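Local coordinates for profilin-2 (Acanthamoeba castellanii, PDB 1F2K), which binds monomeric actin, prevents its polymerization at high profilin concentration and enhances it at low, and also binds PIP2, inhibiting the formation of IP3 and DG, at residues K50-T53 with A54-N58; K103-P106 with G107-A110. One frame throughout, in Å; residues are numbered along the deposited sequence.

Interaction 1 of 2, residues K50-T53 with A54-N58; sequences KDAT and AIRSN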
ATOM      1  N   LYS A  50       3.122  11.870  -6.377  1.00 33.49           N
ATOM      2  CA  LYS A  50       3.339  13.037  -7.226  1.00 43.30           C
ATOM      3  C   LYS A  50       4.355  13.962  -6.551  1.00 46.11           C
ATOM      4  O   LYS A  50       5.322  14.382  -7.189  1.00 46.41           O
ATOM      5  CB  LYS A  50       2.026  13.804  -7.440  1.00 45.50           C
ATOM      6  CG  LYS A  50       1.005  13.128  -8.364  1.00 54.53           C
ATOM      7  CD  LYS A  50       0.947  13.709  -9.793  1.00 61.05           C
ATOM      8  CE  LYS A  50       2.180  13.349 -10.657  1.00 70.30           C
ATOM      9  NZ  LYS A  50       3.281  14.396 -10.620  1.00 70.08           N
ATOM     10  N   ASP A  51       4.126  14.261  -5.264  1.00 42.37           N
ATOM     11  CA  ASP A  51       5.002  15.122  -4.468  1.00 32.12           C
ATOM     12  C   ASP A  51       5.252  14.566  -3.065  1.00 29.57           C
ATOM     13  O   ASP A  51       4.433  14.715  -2.153  1.00 37.90           O
ATOM     14  CB  ASP A  51       4.393  16.506  -4.337  1.00 48.04           C
ATOM     15  CG  ASP A  51       5.308  17.493  -3.617  1.00 52.60           C
ATOM     16  OD1 ASP A  51       4.828  18.610  -3.325  1.00 57.50           O
ATOM     17  OD2 ASP A  51       6.495  17.172  -3.358  1.00 55.47           O
ATOM     18  N   ALA A  52       6.410  13.945  -2.897  1.00 41.78           N
ATOM     19  CA  ALA A  52       6.825  13.312  -1.650  1.00 36.53           C
ATOM     20  C   ALA A  52       7.196  14.259  -0.518  1.00 45.33           C
ATOM     21  O   ALA A  52       7.337  13.833   0.628  1.00 44.45           O
ATOM     22  CB  ALA A  52       7.988  12.415  -1.951  1.00 43.88           C
ATOM     23  N   THR A  53       7.378  15.533  -0.863  1.00 50.84           N
ATOM     24  CA  THR A  53       7.741  16.601   0.068  1.00 42.23           C
ATOM     25  C   THR A  53       6.983  16.508   1.385  1.00 40.22           C
ATOM     26  O   THR A  53       7.585  16.404   2.456  1.00 42.01           O
ATOM     27  CB  THR A  53       7.459  17.970  -0.564  1.00 49.31           C
ATOM     28  OG1 THR A  53       8.301  18.154  -1.726  1.00 48.90           O
ATOM     29  CG2 THR A  53       7.689  19.066   0.463  1.00 43.80           C
ATOM     30  N   ALA A  54       5.661  16.558   1.303  1.00 36.83           N
ATOM     31  CA  ALA A  54       4.816  16.449   2.484  1.00 35.94           C
ATOM     32  C   ALA A  54       5.107  15.212   3.343  1.00 42.31           C
ATOM     33  O   ALA A  54       5.298  15.336   4.560  1.00 45.52           O
ATOM     34  CB  ALA A  54       3.387  16.421   2.069  1.00 27.12           C
ATOM     35  N   ILE A  55       5.137  14.026   2.724  1.00 40.28           N
ATOM     36  CA  ILE A  55       5.369  12.786   3.488  1.00 49.84           C
ATOM     37  C   ILE A  55       6.804  12.618   4.007  1.00 42.83           C
ATOM     38  O   ILE A  55       7.062  11.965   5.039  1.00 42.58           O
ATOM     39  CB  ILE A  55       4.984  11.460   2.680  1.00 51.34           C
ATOM     40  CG1 ILE A  55       5.882  11.307   1.453  1.00 50.83           C
ATOM     41  CG2 ILE A  55       3.512  11.448   2.299  1.00 43.69           C
ATOM     42  CD1 ILE A  55       5.990   9.890   1.004  1.00 45.99           C
ATOM     43  N   ARG A  56       7.747  13.177   3.277  1.00 37.84           N
ATOM     44  CA  ARG A  56       9.109  13.087   3.727  1.00 45.56           C
ATOM     45  C   ARG A  56       9.263  13.833   5.057  1.00 47.33           C
ATOM     46  O   ARG A  56       9.970  13.367   5.943  1.00 53.28           O
ATOM     47  CB  ARG A  56      10.075  13.632   2.656  1.00 38.98           C
ATOM     48  CG  ARG A  56      10.104  12.755   1.388  1.00 44.90           C
ATOM     49  CD  ARG A  56      11.076  13.300   0.353  1.00 61.46           C
ATOM     50  NE  ARG A  56      11.137  12.521  -0.899  1.00 63.19           N
ATOM     51  CZ  ARG A  56      11.735  11.327  -1.075  1.00 65.16           C
ATOM     52  NH1 ARG A  56      12.368  10.666  -0.080  1.00 44.64           N
ATOM     53  NH2 ARG A  56      11.731  10.799  -2.300  1.00 61.22           N
ATOM     54  N   SER A  57       8.594  14.963   5.246  1.00 51.96           N
ATOM     55  CA  SER A  57       8.793  15.646   6.526  1.00 57.69           C
ATOM     56  C   SER A  57       7.976  15.070   7.703  1.00 55.92           C
ATOM     57  O   SER A  57       8.450  15.030   8.855  1.00 45.95           O
ATOM     58  CB  SER A  57       8.551  17.166   6.365  1.00 62.64           C
ATOM     59  OG  SER A  57       7.173  17.539   6.350  1.00 64.95           O
ATOM     60  N   ASN A  58       6.765  14.588   7.426  1.00 56.72           N
ATOM     61  CA  ASN A  58       5.946  14.044   8.516  1.00 64.93           C
ATOM     62  C   ASN A  58       5.544  12.581   8.359  1.00 64.22           C
ATOM     63  O   ASN A  58       4.796  12.069   9.202  1.00 61.88           O
ATOM     64  CB  ASN A  58       4.665  14.875   8.675  1.00 66.22           C
ATOM     65  CG  ASN A  58       4.934  16.378   8.681  1.00 70.99           C
ATOM     66  OD1 ASN A  58       5.664  16.881   9.537  1.00 77.15           O
ATOM     67  ND2 ASN A  58       4.345  17.100   7.723  1.00 64.21           N
TER
HETATM   68  O   HOH W   1       4.316  13.851   0.218  1.00 44.42           O
HETATM   69  O   HOH W   2       3.556  17.839  -1.043  1.00 48.70           O
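The guanidinium of R56 meets the methyl of A52 obliquely, and its NE lies 3.3 Å from A52 CB. The other flat group, the D51 carboxylate, is used on two sides by T53: the hydroxyl OG1 reaches the syn lone pair of OD2 at 2.6 Å, while the backbone N of T53 comes from above the carboxylate plane, 3.1 Å from the same OD2. With OG1 beside its own backbone N (chi1 -64°), T53 presents both donors to one oxygen. The bond from T53 N is the helix cap, made where the chain turns into helix 53-58; the one from OG1 reinforces it. Behind the cap, R56 N donates to A52 O at 2.8 Å, and S57 N donates to T53 O over a longer 3.3 Å. A52 O is hemmed in by carbon as well, with CG1 of I55 at 3.0 Å and CG of R56 at 3.1 Å. One water bridges D51 O to I55 N. Toward the sheet, A52, I55 and R56 all touch A72 of strand 65-72. Two donors on one carboxylate oxygen fix how D51 is turned; a negative charge beside the amide of T53 at the helix N-terminus would be expected to interact favourably with the helix dipole, and the two donors to keep D51 ionised.

Interaction 2 of 2, residues K103-P106 with G107-A110; sequences KIQP and GTAA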
ATOM      1  N   LYS A 103       6.324 -10.578  12.390  1.00 53.59           N
ATOM      2  CA  LYS A 103       6.558 -11.900  11.793  1.00 44.57           C
ATOM      3  C   LYS A 103       6.929 -11.932  10.313  1.00 39.55           C
ATOM      4  O   LYS A 103       7.318 -12.977   9.800  1.00 36.90           O
ATOM      5  CB  LYS A 103       5.326 -12.806  11.987  1.00 41.40           C
ATOM      6  CG  LYS A 103       5.051 -13.275  13.415  1.00 50.24           C
ATOM      7  CD  LYS A 103       4.235 -12.255  14.220  1.00 53.13           C
ATOM      8  CE  LYS A 103       3.486 -12.951  15.367  1.00 57.39           C
ATOM      9  NZ  LYS A 103       2.777 -12.011  16.299  1.00 63.46           N
ATOM     10  N   ILE A 104       6.826 -10.795   9.627  1.00 43.58           N
ATOM     11  CA  ILE A 104       7.141 -10.748   8.201  1.00 37.33           C
ATOM     12  C   ILE A 104       8.376  -9.951   7.777  1.00 33.85           C
ATOM     13  O   ILE A 104       8.661  -8.876   8.290  1.00 47.52           O
ATOM     14  CB  ILE A 104       5.908 -10.260   7.380  1.00 33.01           C
ATOM     15  CG1 ILE A 104       4.800 -11.321   7.479  1.00 33.38           C
ATOM     16  CG2 ILE A 104       6.294 -10.031   5.904  1.00 30.71           C
ATOM     17  CD1 ILE A 104       3.345 -10.802   7.242  1.00 14.97           C
ATOM     18  N   GLN A 105       9.093 -10.527   6.815  1.00 39.08           N
ATOM     19  CA  GLN A 105      10.297  -9.959   6.232  1.00 34.27           C
ATOM     20  C   GLN A 105       9.886  -8.795   5.356  1.00 37.70           C
ATOM     21  O   GLN A 105       9.212  -9.009   4.356  1.00 36.77           O
ATOM     22  CB  GLN A 105      10.925 -10.987   5.312  1.00 49.18           C
ATOM     23  CG  GLN A 105      11.803 -11.995   5.960  1.00 64.38           C
ATOM     24  CD  GLN A 105      13.249 -11.576   5.905  1.00 74.83           C
ATOM     25  OE1 GLN A 105      13.628 -10.523   6.473  1.00 84.22           O
ATOM     26  NE2 GLN A 105      14.081 -12.388   5.215  1.00 61.71           N
ATOM     27  N   PRO A 106      10.285  -7.564   5.697  1.00 32.32           N
ATOM     28  CA  PRO A 106       9.901  -6.420   4.862  1.00 36.57           C
ATOM     29  C   PRO A 106       9.999  -6.649   3.374  1.00 36.72           C
ATOM     30  O   PRO A 106       9.031  -6.446   2.661  1.00 41.41           O
ATOM     31  CB  PRO A 106      10.818  -5.318   5.360  1.00 38.96           C
ATOM     32  CG  PRO A 106      10.707  -5.535   6.901  1.00 34.24           C
ATOM     33  CD  PRO A 106      10.875  -7.103   6.970  1.00 44.92           C
ATOM     34  N   GLY A 107      11.159  -7.090   2.909  1.00 39.62           N
ATOM     35  CA  GLY A 107      11.351  -7.372   1.493  1.00 33.46           C
ATOM     36  C   GLY A 107      10.467  -8.497   0.962  1.00 37.46           C
ATOM     37  O   GLY A 107      10.278  -8.616  -0.239  1.00 40.89           O
ATOM     38  N   THR A 108       9.953  -9.358   1.838  1.00 35.13           N
ATOM     39  CA  THR A 108       9.045 -10.415   1.402  1.00 28.54           C
ATOM     40  C   THR A 108       7.735  -9.727   1.026  1.00 30.99           C
ATOM     41  O   THR A 108       7.080 -10.070   0.043  1.00 31.95           O
ATOM     42  CB  THR A 108       8.757 -11.417   2.543  1.00 29.49           C
ATOM     43  OG1 THR A 108       9.885 -12.257   2.728  1.00 41.23           O
ATOM     44  CG2 THR A 108       7.568 -12.296   2.233  1.00 24.62           C
ATOM     45  N   ALA A 109       7.355  -8.741   1.827  1.00 24.49           N
ATOM     46  CA  ALA A 109       6.121  -8.048   1.566  1.00 29.28           C
ATOM     47  C   ALA A 109       6.247  -7.158   0.328  1.00 34.79           C
ATOM     48  O   ALA A 109       5.279  -7.017  -0.409  1.00 28.26           O
ATOM     49  CB  ALA A 109       5.717  -7.216   2.791  1.00 31.72           C
ATOM     50  N   ALA A 110       7.434  -6.576   0.101  1.00 20.12           N
ATOM     51  CA  ALA A 110       7.620  -5.661  -1.010  1.00 18.93           C
ATOM     52  C   ALA A 110       7.510  -6.454  -2.292  1.00 28.50           C
ATOM     53  O   ALA A 110       6.945  -5.984  -3.259  1.00 32.84           O
ATOM     54  CB  ALA A 110       9.009  -4.997  -0.932  1.00 17.39           C
TER
HETATM   55  O   HOH W   3      13.420  -8.656   4.419  1.00 43.72           O
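Q105 sets its CB against the hydroxyl of T108, with OG1 3.1 Å from that carbon and the two side chains crossing at about a right angle. Past CB the glutamine turns off: its chain bends at chi2 (-95°), and OE1 is joined to the backbone N of G107 through a water, weakly held on the glutamine side. The backbone carbonyl of Q105 does more of the work. Its oxygen accepts from A109 N at 3.1 Å and from T108 N at 2.6 Å, the latter standing well above the carbonyl plane. P106 O continues the series by accepting from A110 N at 3.0 Å. On the inner side, CG2 of I104 rests 4.2 Å from the methyl of A109, a residue that also touches V16, Y100 of strand 94-100 and I87 of strand 84-90. A110 reaches I87 too, and its side chain lies about 9 Å from that of K115, an actin-binding site. The arrangement is that of a helix N-terminus, with Q105 at the N-cap and proline in the first turn, where its missing N-H costs no helical bond; here it begins the C-terminal helix of the profilin fold.

From the N terminus, the chain passes through helix 2-11, strands 18-23 and 28-31 and helix 39-50 before interaction 1 turns it into helix 53-58, which leads to edge strand 60-62. Four further strands, 65-72 to 94-100, then complete the antiparallel sheet, and the loop after strand 94-100 runs through interaction 2 into helix 106-121. The two contacts are therefore in series, neither nested nor crossed, and each closes a single local turn. The centres of interactions 1 and 2 are 24 Å apart, and the two do not touch. Interaction 1 sets a short helix against strand 65-72, whereas interaction 2 starts the last helix over strands 84-90 and 94-100.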